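Local coordinates for gamma-glutamyltranspeptidase (Streptomyces lincolnensis, PDB 6J3A), which is an LmbA-like member of the gamma-glutamyltranspeptidase family of Ntn hydrolases and probably cleaves or transfers acyl groups such as gamma-glutamyl, at residues V80-T86 against L473-R478; S439-L443 against P455-R459; R459-T463 against P479-L483. All blocks are in the same frame, centred on the assembly; numbering follows the deposited sequence.

In the fold
All three contacts involve the long connection between strand 454-455 and strand 486-490. Along the chain come 80-86, 439-443, 455-459, 459-463, 473-478 and 479-483. Interaction 2 is nested inside the loop closed by interaction 1, while interactions 1 and 3 alternate. Interaction 3 touches both others. Its centre lies about 12 Å from each of theirs, and the centres of interactions 1 and 2 are about 17 Å apart. Leu460 packs on Ala81, Pro82 and Leu473. Arg459 belongs to both interactions 2 and 3. The contacts run from the partly buried loop of interaction 1 to Ser439, beside Thr421, the probable N-terminal nucleophile of this Ntn hydrolase.

Interaction 1: V80-T86 against L473-R478; sequences VAPAGAT and LTPGRR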
ATOM      1  N   VAL A  80       2.048  24.700  26.181  1.00 30.57           N
ATOM      2  CA  VAL A  80       2.980  25.235  27.187  1.00 31.54           C
ATOM      3  C   VAL A  80       2.775  24.616  28.573  1.00 33.00           C
ATOM      4  O   VAL A  80       1.765  23.962  28.842  1.00 34.14           O
ATOM      5  CB  VAL A  80       2.888  26.783  27.314  1.00 31.16           C
ATOM      6  CG1 VAL A  80       3.344  27.454  26.028  1.00 30.58           C
ATOM      7  CG2 VAL A  80       1.484  27.258  27.710  1.00 30.87           C
ATOM      8  N   ALA A  81       3.753  24.850  29.443  1.00 33.71           N
ATOM      9  CA  ALA A  81       3.632  24.546  30.863  1.00 33.07           C
ATOM     10  C   ALA A  81       2.544  25.413  31.509  1.00 33.07           C
ATOM     11  O   ALA A  81       2.331  26.564  31.091  1.00 31.25           O
ATOM     12  CB  ALA A  81       4.957  24.765  31.568  1.00 33.57           C
ATOM     13  N   PRO A  82       1.837  24.862  32.520  1.00 33.13           N
ATOM     14  CA  PRO A  82       0.848  25.714  33.189  1.00 32.82           C
ATOM     15  C   PRO A  82       1.491  26.838  34.005  1.00 32.34           C
ATOM     16  O   PRO A  82       2.651  26.731  34.424  1.00 31.67           O
ATOM     17  CB  PRO A  82       0.071  24.740  34.091  1.00 32.73           C
ATOM     18  CG  PRO A  82       0.363  23.375  33.560  1.00 33.03           C
ATOM     19  CD  PRO A  82       1.708  23.443  32.906  1.00 32.68           C
ATOM     20  N   ALA A  83       0.717  27.895  34.221  1.00 31.70           N
ATOM     21  CA  ALA A  83       1.121  29.052  35.019  1.00 30.80           C
ATOM     22  C   ALA A  83       1.757  28.692  36.381  1.00 31.78           C
ATOM     23  O   ALA A  83       2.679  29.383  36.837  1.00 32.85           O
ATOM     24  CB  ALA A  83      -0.072  29.980  35.209  1.00 29.71           C
ATOM     25  N   GLY A  84       1.281  27.612  37.011  1.00 31.83           N
ATOM     26  CA  GLY A  84       1.829  27.126  38.299  1.00 31.37           C
ATOM     27  C   GLY A  84       2.917  26.048  38.243  1.00 30.84           C
ATOM     28  O   GLY A  84       3.279  25.461  39.275  1.00 28.60           O
ATOM     29  N   ALA A  85       3.453  25.796  37.053  1.00 30.70           N
ATOM     30  CA  ALA A  85       4.370  24.683  36.845  1.00 31.38           C
ATOM     31  C   ALA A  85       5.798  25.160  36.926  1.00 31.48           C
ATOM     32  O   ALA A  85       6.476  25.267  35.906  1.00 32.53           O
ATOM     33  CB  ALA A  85       4.106  24.023  35.503  1.00 32.05           C
ATOM     34  N   THR A  86       6.251  25.442  38.144  1.00 30.91           N
ATOM     35  CA  THR A  86       7.587  25.989  38.355  1.00 30.66           C
ATOM     36  C   THR A  86       8.559  24.894  38.761  1.00 31.35           C
ATOM     37  O   THR A  86       8.157  23.853  39.282  1.00 30.46           O
ATOM     38  CB  THR A  86       7.581  27.103  39.417  1.00 30.36           C
ATOM     39  OG1 THR A  86       7.192  26.566  40.685  1.00 30.22           O
ATOM     40  CG2 THR A  86       6.613  28.224  39.015  1.00 30.13           C
ATOM     41  N   LEU A 473      12.050  23.970  33.077  1.00 30.98           N
ATOM     42  CA  LEU A 473      10.594  23.970  33.180  1.00 30.98           C
ATOM     43  C   LEU A 473      10.140  25.388  33.508  1.00 30.86           C
ATOM     44  O   LEU A 473      10.558  25.962  34.515  1.00 31.97           O
ATOM     45  CB  LEU A 473      10.122  22.991  34.252  1.00 31.74           C
ATOM     46  CG  LEU A 473       8.619  23.030  34.576  1.00 32.11           C
ATOM     47  CD1 LEU A 473       7.772  22.708  33.349  1.00 32.20           C
ATOM     48  CD2 LEU A 473       8.288  22.091  35.725  1.00 31.79           C
ATOM     49  N   THR A 474       9.322  25.964  32.638  1.00 30.32           N
ATOM     50  CA  THR A 474       8.984  27.377  32.752  1.00 31.37           C
ATOM     51  C   THR A 474       7.513  27.623  32.407  1.00 32.20           C
ATOM     52  O   THR A 474       7.061  27.245  31.326  1.00 33.32           O
ATOM     53  CB  THR A 474       9.893  28.252  31.854  1.00 30.75           C
ATOM     54  OG1 THR A 474      11.273  27.960  32.124  1.00 31.55           O
ATOM     55  CG2 THR A 474       9.659  29.729  32.120  1.00 29.66           C
ATOM     56  N   PRO A 475       6.762  28.264  33.323  1.00 32.62           N
ATOM     57  CA  PRO A 475       5.366  28.652  33.049  1.00 31.73           C
ATOM     58  C   PRO A 475       5.204  29.438  31.752  1.00 30.54           C
ATOM     59  O   PRO A 475       5.977  30.350  31.503  1.00 30.33           O
ATOM     60  CB  PRO A 475       5.007  29.544  34.236  1.00 31.67           C
ATOM     61  CG  PRO A 475       5.899  29.093  35.332  1.00 32.47           C
ATOM     62  CD  PRO A 475       7.168  28.599  34.701  1.00 32.32           C
ATOM     63  N   GLY A 476       4.227  29.054  30.932  1.00 30.57           N
ATOM     64  CA  GLY A 476       3.928  29.739  29.663  1.00 30.80           C
ATOM     65  C   GLY A 476       4.890  29.441  28.519  1.00 31.00           C
ATOM     66  O   GLY A 476       4.867  30.117  27.489  1.00 29.43           O
ATOM     67  N   ARG A 477       5.725  28.419  28.698  1.00 31.58           N
ATOM     68  CA  ARG A 477       6.748  28.040  27.734  1.00 31.52           C
ATOM     69  C   ARG A 477       6.609  26.590  27.306  1.00 30.84           C
ATOM     70  O   ARG A 477       6.225  25.737  28.105  1.00 28.32           O
ATOM     71  CB  ARG A 477       8.118  28.256  28.360  1.00 33.35           C
ATOM     72  CG  ARG A 477       8.759  29.573  27.987  1.00 35.37           C
ATOM     73  CD  ARG A 477       7.816  30.755  28.015  1.00 37.06           C
ATOM     74  NE  ARG A 477       8.567  31.986  28.198  1.00 40.17           N
ATOM     75  CZ  ARG A 477       8.702  32.980  27.316  1.00 42.36           C
ATOM     76  NH1 ARG A 477       9.446  34.023  27.666  1.00 42.70           N
ATOM     77  NH2 ARG A 477       8.126  32.966  26.107  1.00 43.65           N
ATOM     78  N   ARG A 478       6.934  26.320  26.041  1.00 31.20           N
ATOM     79  CA  ARG A 478       6.859  24.957  25.519  1.00 31.66           C
ATOM     80  C   ARG A 478       8.006  24.142  26.054  1.00 30.76           C
ATOM     81  O   ARG A 478       9.116  24.646  26.171  1.00 30.43           O
ATOM     82  CB  ARG A 478       6.972  24.883  24.002  1.00 32.69           C
ATOM     83  CG  ARG A 478       5.886  25.600  23.225  1.00 33.84           C
ATOM     84  CD  ARG A 478       6.390  26.952  22.795  1.00 35.13           C
ATOM     85  NE  ARG A 478       6.133  27.249  21.401  1.00 36.34           N
ATOM     86  CZ  ARG A 478       6.842  28.105  20.662  1.00 36.73           C
ATOM     87  NH1 ARG A 478       6.509  28.291  19.399  1.00 38.36           N
ATOM     88  NH2 ARG A 478       7.888  28.767  21.151  1.00 36.35           N
TER
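Ala81 is held by the 473-478 loop through both its backbone N and O. Ala81 N donates to Arg477 O at 2.9 Å, and Gly476 N donates to Ala81 O at 3.1 Å. The type II turn from Thr474 to Arg477 presents both partners. The methyl of Ala81 points into this turn, with Ala81 CB 3.3 Å from Thr474 O. Val80 lies alongside the same turn. Its CG1 branch stands anti to the carbonyl carbon (chi1 -65°) and meets Gly476 O at 3.4 Å. Leu473 also packs on the Ala81 methyl. Its CG is anti to the backbone N (chi1 173°), which carries the fork to the Ala85 carbonyl. Leu473 CG is 3.4 Å from Ala85 O, and Leu473 CD1 reaches Ala81 CB at 3.9 Å. With an alanine here the whole fork is gone, which would probably leave a gap beside the Ala81 methyl and the Ala85 carbonyl. The Pro475 ring lies within the bend of 82-86. Pro475 CB meets Ala83 O at 3.5 Å, and Pro475 CG meets Thr86 CG2 at 3.9 Å. The hydroxyl of Thr86 caps helix 87-92 by accepting from His89 N. Val87 and Tyr90 of that helix also touch Leu473. The contact thus joins the loop between strand 73-77 and helix 87-92 to the long loop leading to strand 486-490.

Interaction 2: S439-L443 against P455-R459; sequences SGGWL and PLGTR
Ser439 and Arg459 meet beside what is probably the catalytic centre of this Ntn-hydrolase fold. Ser439 OG also hydrogen-bonds Thr421 OG1. Thr421 is the first residue modelled after a chain break, consistent with the N-terminal nucleophile of the family. Arg459 NH2 donates to Ser439 OG at 2.7 Å, and the bond is bent, with 141° at the hydrogen. The serine oxygen lies at the guanidinium edge, in its plane. Arg459 NE forms a salt bridge with Glu60, so the group is held at two nitrogens. Trp442 starts away from 455-459, but its CG sits between the backbone N and the carbonyl carbon (chi1 49°), and the ring swings back. Trp442 CZ2 then comes 3.8 Å from Thr458 OG1. The indole and guanidinium planes are 78° apart. Three waters bridge the segments, two of them between backbone carbonyls. Water 1 donates to Pro455 O at 2.8 Å and also to Gly441 O. Water 3 donates to Trp442 O at 2.6 Å and also to Leu456 O. Water 2 accepts from Gly441 N at 3.0 Å, hydrogen-bonds Thr458 OG1 and lies over one face of the Trp442 ring, toward its rim. The chains are closest at Gly441 and Gly457, with CA atoms 4.0 Å apart. Pro455 CG packs on Trp442 O at 3.3 Å. Segment 439-443 follows strand 433-436. The other segment lies on the connection from strand 454-455 to strand 486-490. Leu443 packs on helix 146-154, and Leu456 on helix 220-229.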
ATOM      1  N   SER A 439       1.326  13.629  18.407  1.00 27.81           N
ATOM      2  CA  SER A 439       1.800  12.774  19.479  1.00 27.81           C
ATOM      3  C   SER A 439       1.177  13.191  20.794  1.00 27.86           C
ATOM      4  O   SER A 439       0.455  14.183  20.860  1.00 27.94           O
ATOM      5  CB  SER A 439       3.321  12.888  19.578  1.00 27.79           C
ATOM      6  OG  SER A 439       3.854  12.010  20.554  1.00 27.72           O
ATOM      7  N   GLY A 440       1.466  12.414  21.834  1.00 28.72           N
ATOM      8  CA  GLY A 440       1.039  12.718  23.198  1.00 27.96           C
ATOM      9  C   GLY A 440      -0.417  12.398  23.465  1.00 28.03           C
ATOM     10  O   GLY A 440      -1.227  12.282  22.537  1.00 28.61           O
ATOM     11  N   GLY A 441      -0.749  12.260  24.747  1.00 26.85           N
ATOM     12  CA  GLY A 441      -2.094  11.886  25.166  1.00 25.75           C
ATOM     13  C   GLY A 441      -2.353  10.416  24.909  1.00 24.95           C
ATOM     14  O   GLY A 441      -3.494  10.013  24.703  1.00 22.95           O
ATOM     15  N   TRP A 442      -1.278   9.625  24.945  1.00 25.01           N
ATOM     16  CA  TRP A 442      -1.370   8.182  24.760  1.00 25.67           C
ATOM     17  C   TRP A 442      -1.905   7.499  26.006  1.00 26.34           C
ATOM     18  O   TRP A 442      -1.891   8.078  27.101  1.00 27.91           O
ATOM     19  CB  TRP A 442      -0.038   7.563  24.314  1.00 27.13           C
ATOM     20  CG  TRP A 442       1.184   7.929  25.094  1.00 27.73           C
ATOM     21  CD1 TRP A 442       1.443   7.652  26.399  1.00 28.58           C
ATOM     22  CD2 TRP A 442       2.338   8.607  24.588  1.00 28.32           C
ATOM     23  NE1 TRP A 442       2.686   8.126  26.744  1.00 28.86           N
ATOM     24  CE2 TRP A 442       3.253   8.721  25.653  1.00 28.71           C
ATOM     25  CE3 TRP A 442       2.687   9.133  23.333  1.00 28.13           C
ATOM     26  CZ2 TRP A 442       4.496   9.350  25.510  1.00 29.57           C
ATOM     27  CZ3 TRP A 442       3.924   9.758  23.186  1.00 28.40           C
ATOM     28  CH2 TRP A 442       4.814   9.861  24.267  1.00 29.04           C
ATOM     29  N   LEU A 443      -2.371   6.265  25.831  1.00 26.10           N
ATOM     30  CA  LEU A 443      -3.156   5.574  26.866  1.00 26.21           C
ATOM     31  C   LEU A 443      -2.390   5.125  28.103  1.00 26.08           C
ATOM     32  O   LEU A 443      -3.000   4.953  29.151  1.00 27.12           O
ATOM     33  CB  LEU A 443      -3.892   4.357  26.280  1.00 26.57           C
ATOM     34  CG  LEU A 443      -3.089   3.145  25.753  1.00 27.30           C
ATOM     35  CD1 LEU A 443      -2.704   2.117  26.821  1.00 27.32           C
ATOM     36  CD2 LEU A 443      -3.885   2.439  24.661  1.00 27.43           C
ATOM     37  N   PRO A 455      -6.859  10.537  27.801  1.00 27.77           N
ATOM     38  CA  PRO A 455      -6.067  11.186  28.834  1.00 27.11           C
ATOM     39  C   PRO A 455      -5.338  12.460  28.397  1.00 27.32           C
ATOM     40  O   PRO A 455      -5.261  12.784  27.218  1.00 25.77           O
ATOM     41  CB  PRO A 455      -5.029  10.115  29.172  1.00 27.17           C
ATOM     42  CG  PRO A 455      -4.809   9.389  27.889  1.00 27.59           C
ATOM     43  CD  PRO A 455      -6.044   9.559  27.048  1.00 27.79           C
ATOM     44  N   LEU A 456      -4.789  13.143  29.392  1.00 28.80           N
ATOM     45  CA  LEU A 456      -3.838  14.229  29.193  1.00 29.31           C
ATOM     46  C   LEU A 456      -2.448  13.732  28.778  1.00 29.29           C
ATOM     47  O   LEU A 456      -2.083  12.555  28.968  1.00 28.79           O
ATOM     48  CB  LEU A 456      -3.712  15.052  30.477  1.00 30.18           C
ATOM     49  CG  LEU A 456      -4.898  15.969  30.787  1.00 30.62           C
ATOM     50  CD1 LEU A 456      -4.957  16.290  32.272  1.00 31.35           C
ATOM     51  CD2 LEU A 456      -4.812  17.252  29.978  1.00 30.60           C
ATOM     52  N   GLY A 457      -1.678  14.668  28.230  1.00 28.13           N
ATOM     53  CA  GLY A 457      -0.346  14.389  27.709  1.00 27.94           C
ATOM     54  C   GLY A 457       0.714  14.312  28.785  1.00 27.42           C
ATOM     55  O   GLY A 457       0.405  14.366  29.970  1.00 28.44           O
ATOM     56  N   THR A 458       1.964  14.168  28.359  1.00 26.53           N
ATOM     57  CA  THR A 458       3.100  14.039  29.270  1.00 26.44           C
ATOM     58  C   THR A 458       4.373  14.717  28.743  1.00 26.49           C
ATOM     59  O   THR A 458       5.488  14.247  29.015  1.00 25.62           O
ATOM     60  CB  THR A 458       3.425  12.557  29.514  1.00 26.37           C
ATOM     61  OG1 THR A 458       3.692  11.916  28.259  1.00 26.30           O
ATOM     62  CG2 THR A 458       2.266  11.847  30.232  1.00 26.75           C
ATOM     63  N   ARG A 459       4.221  15.822  28.010  1.00 26.28           N
ATOM     64  CA  ARG A 459       5.367  16.411  27.293  1.00 26.59           C
ATOM     65  C   ARG A 459       6.296  17.230  28.186  1.00 26.76           C
ATOM     66  O   ARG A 459       7.480  17.363  27.877  1.00 27.70           O
ATOM     67  CB  ARG A 459       4.911  17.244  26.095  1.00 26.64           C
ATOM     68  CG  ARG A 459       5.978  17.525  25.029  1.00 26.95           C
ATOM     69  CD  ARG A 459       6.507  16.286  24.320  1.00 27.43           C
ATOM     70  NE  ARG A 459       5.432  15.514  23.703  1.00 27.80           N
ATOM     71  CZ  ARG A 459       5.583  14.394  23.007  1.00 28.57           C
ATOM     72  NH1 ARG A 459       6.786  13.866  22.814  1.00 29.04           N
ATOM     73  NH2 ARG A 459       4.510  13.786  22.510  1.00 29.73           N
TER
HETATM   74  O   HOH W   1      -5.430  12.291  24.476  1.00 20.44           O
HETATM   75  O   HOH W   2       1.045  11.079  26.782  1.00 20.90           O
HETATM   76  O   HOH W   3      -0.751  10.084  28.227  1.00 26.51           O

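Interaction 3: R459-T463 against P479-L483; sequences RLQMT and PRTTL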
ATOM      1  N   ARG A 459       4.221  15.822  28.010  1.00 26.28           N
ATOM      2  CA  ARG A 459       5.367  16.411  27.293  1.00 26.59           C
ATOM      3  C   ARG A 459       6.296  17.230  28.186  1.00 26.76           C
ATOM      4  O   ARG A 459       7.480  17.363  27.877  1.00 27.70           O
ATOM      5  CB  ARG A 459       4.911  17.244  26.095  1.00 26.64           C
ATOM      6  CG  ARG A 459       5.978  17.525  25.029  1.00 26.95           C
ATOM      7  CD  ARG A 459       6.507  16.286  24.320  1.00 27.43           C
ATOM      8  NE  ARG A 459       5.432  15.514  23.703  1.00 27.80           N
ATOM      9  CZ  ARG A 459       5.583  14.394  23.007  1.00 28.57           C
ATOM     10  NH1 ARG A 459       6.786  13.866  22.814  1.00 29.04           N
ATOM     11  NH2 ARG A 459       4.510  13.786  22.510  1.00 29.73           N
ATOM     12  N   LEU A 460       5.787  17.743  29.306  1.00 26.65           N
ATOM     13  CA  LEU A 460       6.652  18.430  30.288  1.00 26.47           C
ATOM     14  C   LEU A 460       7.769  17.547  30.839  1.00 25.81           C
ATOM     15  O   LEU A 460       8.722  18.054  31.423  1.00 25.80           O
ATOM     16  CB  LEU A 460       5.841  19.027  31.444  1.00 26.31           C
ATOM     17  CG  LEU A 460       4.758  20.028  31.036  1.00 26.60           C
ATOM     18  CD1 LEU A 460       4.020  20.566  32.248  1.00 27.11           C
ATOM     19  CD2 LEU A 460       5.353  21.185  30.261  1.00 26.69           C
ATOM     20  N   GLN A 461       7.668  16.236  30.633  1.00 26.07           N
ATOM     21  CA  GLN A 461       8.738  15.314  31.007  1.00 27.61           C
ATOM     22  C   GLN A 461      10.091  15.624  30.391  1.00 28.29           C
ATOM     23  O   GLN A 461      11.115  15.202  30.916  1.00 28.92           O
ATOM     24  CB  GLN A 461       8.339  13.864  30.719  1.00 27.56           C
ATOM     25  CG  GLN A 461       8.550  13.377  29.301  1.00 28.14           C
ATOM     26  CD  GLN A 461       8.156  11.928  29.166  1.00 28.37           C
ATOM     27  OE1 GLN A 461       8.939  11.027  29.484  1.00 29.57           O
ATOM     28  NE2 GLN A 461       6.930  11.688  28.715  1.00 27.51           N
ATOM     29  N   MET A 462      10.082  16.349  29.276  1.00 29.83           N
ATOM     30  CA  MET A 462      11.288  16.683  28.535  1.00 30.77           C
ATOM     31  C   MET A 462      12.020  17.937  29.017  1.00 31.55           C
ATOM     32  O   MET A 462      13.162  18.171  28.620  1.00 32.92           O
ATOM     33  CB  MET A 462      10.926  16.816  27.058  1.00 31.32           C
ATOM     34  CG  MET A 462      10.158  15.606  26.531  1.00 31.22           C
ATOM     35  SD  MET A 462      10.227  15.429  24.745  1.00 30.09           S
ATOM     36  CE  MET A 462       9.643  13.754  24.599  1.00 30.47           C
ATOM     37  N   THR A 463      11.384  18.722  29.881  1.00 31.65           N
ATOM     38  CA  THR A 463      12.028  19.870  30.517  1.00 30.41           C
ATOM     39  C   THR A 463      12.949  19.408  31.637  1.00 30.63           C
ATOM     40  O   THR A 463      12.989  18.227  31.987  1.00 29.19           O
ATOM     41  CB  THR A 463      10.994  20.808  31.146  1.00 30.22           C
ATOM     42  OG1 THR A 463      10.259  20.089  32.140  1.00 29.37           O
ATOM     43  CG2 THR A 463      10.041  21.346  30.103  1.00 30.60           C
ATOM     44  N   PRO A 479       7.757  22.862  26.341  1.00 30.38           N
ATOM     45  CA  PRO A 479       8.909  22.010  26.556  1.00 31.09           C
ATOM     46  C   PRO A 479       9.643  21.786  25.236  1.00 32.30           C
ATOM     47  O   PRO A 479       9.080  21.977  24.140  1.00 32.40           O
ATOM     48  CB  PRO A 479       8.290  20.703  27.050  1.00 30.23           C
ATOM     49  CG  PRO A 479       6.944  20.675  26.421  1.00 29.52           C
ATOM     50  CD  PRO A 479       6.497  22.099  26.310  1.00 29.38           C
ATOM     51  N   ARG A 480      10.892  21.375  25.356  1.00 32.35           N
ATOM     52  CA  ARG A 480      11.697  21.058  24.199  1.00 32.86           C
ATOM     53  C   ARG A 480      11.217  19.735  23.611  1.00 32.51           C
ATOM     54  O   ARG A 480      11.538  18.665  24.125  1.00 35.44           O
ATOM     55  CB  ARG A 480      13.162  20.996  24.596  1.00 33.96           C
ATOM     56  CG  ARG A 480      14.117  21.117  23.435  1.00 35.30           C
ATOM     57  CD  ARG A 480      14.833  19.813  23.222  1.00 37.37           C
ATOM     58  NE  ARG A 480      15.862  19.594  24.233  1.00 39.28           N
ATOM     59  CZ  ARG A 480      16.238  18.407  24.711  1.00 41.76           C
ATOM     60  NH1 ARG A 480      17.205  18.361  25.622  1.00 43.03           N
ATOM     61  NH2 ARG A 480      15.652  17.268  24.314  1.00 42.27           N
ATOM     62  N   THR A 481      10.455  19.820  22.523  1.00 30.27           N
ATOM     63  CA  THR A 481       9.646  18.689  22.033  1.00 27.92           C
ATOM     64  C   THR A 481      10.369  17.895  20.938  1.00 27.52           C
ATOM     65  O   THR A 481      11.065  18.483  20.096  1.00 26.63           O
ATOM     66  CB  THR A 481       8.245  19.175  21.577  1.00 27.14           C
ATOM     67  OG1 THR A 481       7.385  18.054  21.359  1.00 26.65           O
ATOM     68  CG2 THR A 481       8.292  20.036  20.321  1.00 26.10           C
ATOM     69  N   THR A 482      10.223  16.565  20.967  1.00 26.90           N
ATOM     70  CA  THR A 482      10.863  15.685  19.964  1.00 26.89           C
ATOM     71  C   THR A 482      10.176  15.702  18.587  1.00 27.10           C
ATOM     72  O   THR A 482      10.766  15.282  17.592  1.00 25.88           O
ATOM     73  CB  THR A 482      10.957  14.225  20.439  1.00 26.31           C
ATOM     74  OG1 THR A 482       9.700  13.812  20.987  1.00 26.29           O
ATOM     75  CG2 THR A 482      12.055  14.085  21.477  1.00 26.35           C
ATOM     76  N   LEU A 483       8.946  16.209  18.549  1.00 26.90           N
ATOM     77  CA  LEU A 483       8.098  16.195  17.363  1.00 26.75           C
ATOM     78  C   LEU A 483       8.647  17.137  16.305  1.00 26.65           C
ATOM     79  O   LEU A 483       8.776  18.336  16.545  1.00 27.25           O
ATOM     80  CB  LEU A 483       6.674  16.609  17.739  1.00 27.34           C
ATOM     81  CG  LEU A 483       6.089  15.919  18.988  1.00 27.46           C
ATOM     82  CD1 LEU A 483       4.614  16.267  19.117  1.00 27.43           C
ATOM     83  CD2 LEU A 483       6.331  14.405  19.007  1.00 27.60           C
TER
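Leu460 O is gripped twice by Thr463, whose methyl faces Pro479. Thr463 OG1 donates to Leu460 O at 2.6 Å, lying in the carbonyl plane with an angle of 154° at the oxygen. Thr463 N donates to the same oxygen at 3.1 Å. The two bonds close the end of the 3-10 turn 459-462. With chi1 at 60°, the hydroxyl sits between the backbone N and the carbonyl carbon, which puts the methyl against the proline. Thr463 CG2 meets Pro479 CB at 3.6 Å. The Pro479 ring is a wedge between several side chains. Pro479 CG touches Arg459 CG at 3.6 Å, the two side chains crossing at about a right angle. From the Leu460 side, Leu460 CD2 approaches Pro479 CG at 4.2 Å. Farther out, the arginine chain passes Thr481, with Arg459 CD 3.6 Å from Thr481 OG1. That hydroxyl is hydrogen-bonded to Gln78. Leu483 lies over one face of the Arg459 guanidinium, close to its centre, while Ser439 holds its NH2 and Glu60 its NE. The face therefore packs on an apolar side chain. Met462 runs beside 480-482 and is extended beyond CG. Met462 CB sits 3.5 Å from Arg480 O, and the methyl at the far end, Met462 CE, meets Thr482 OG1 at 3.6 Å. Arg480 itself turns elsewhere and forms a salt bridge with Glu317 of helix 299-319. Backbone hydrogen bonds tie Leu460 to Ala105, and Thr481 to Trp276 and Gln278. Segment 479-483 then leads into strand 486-490, which pairs antiparallel with strands 268-272 and 493-499.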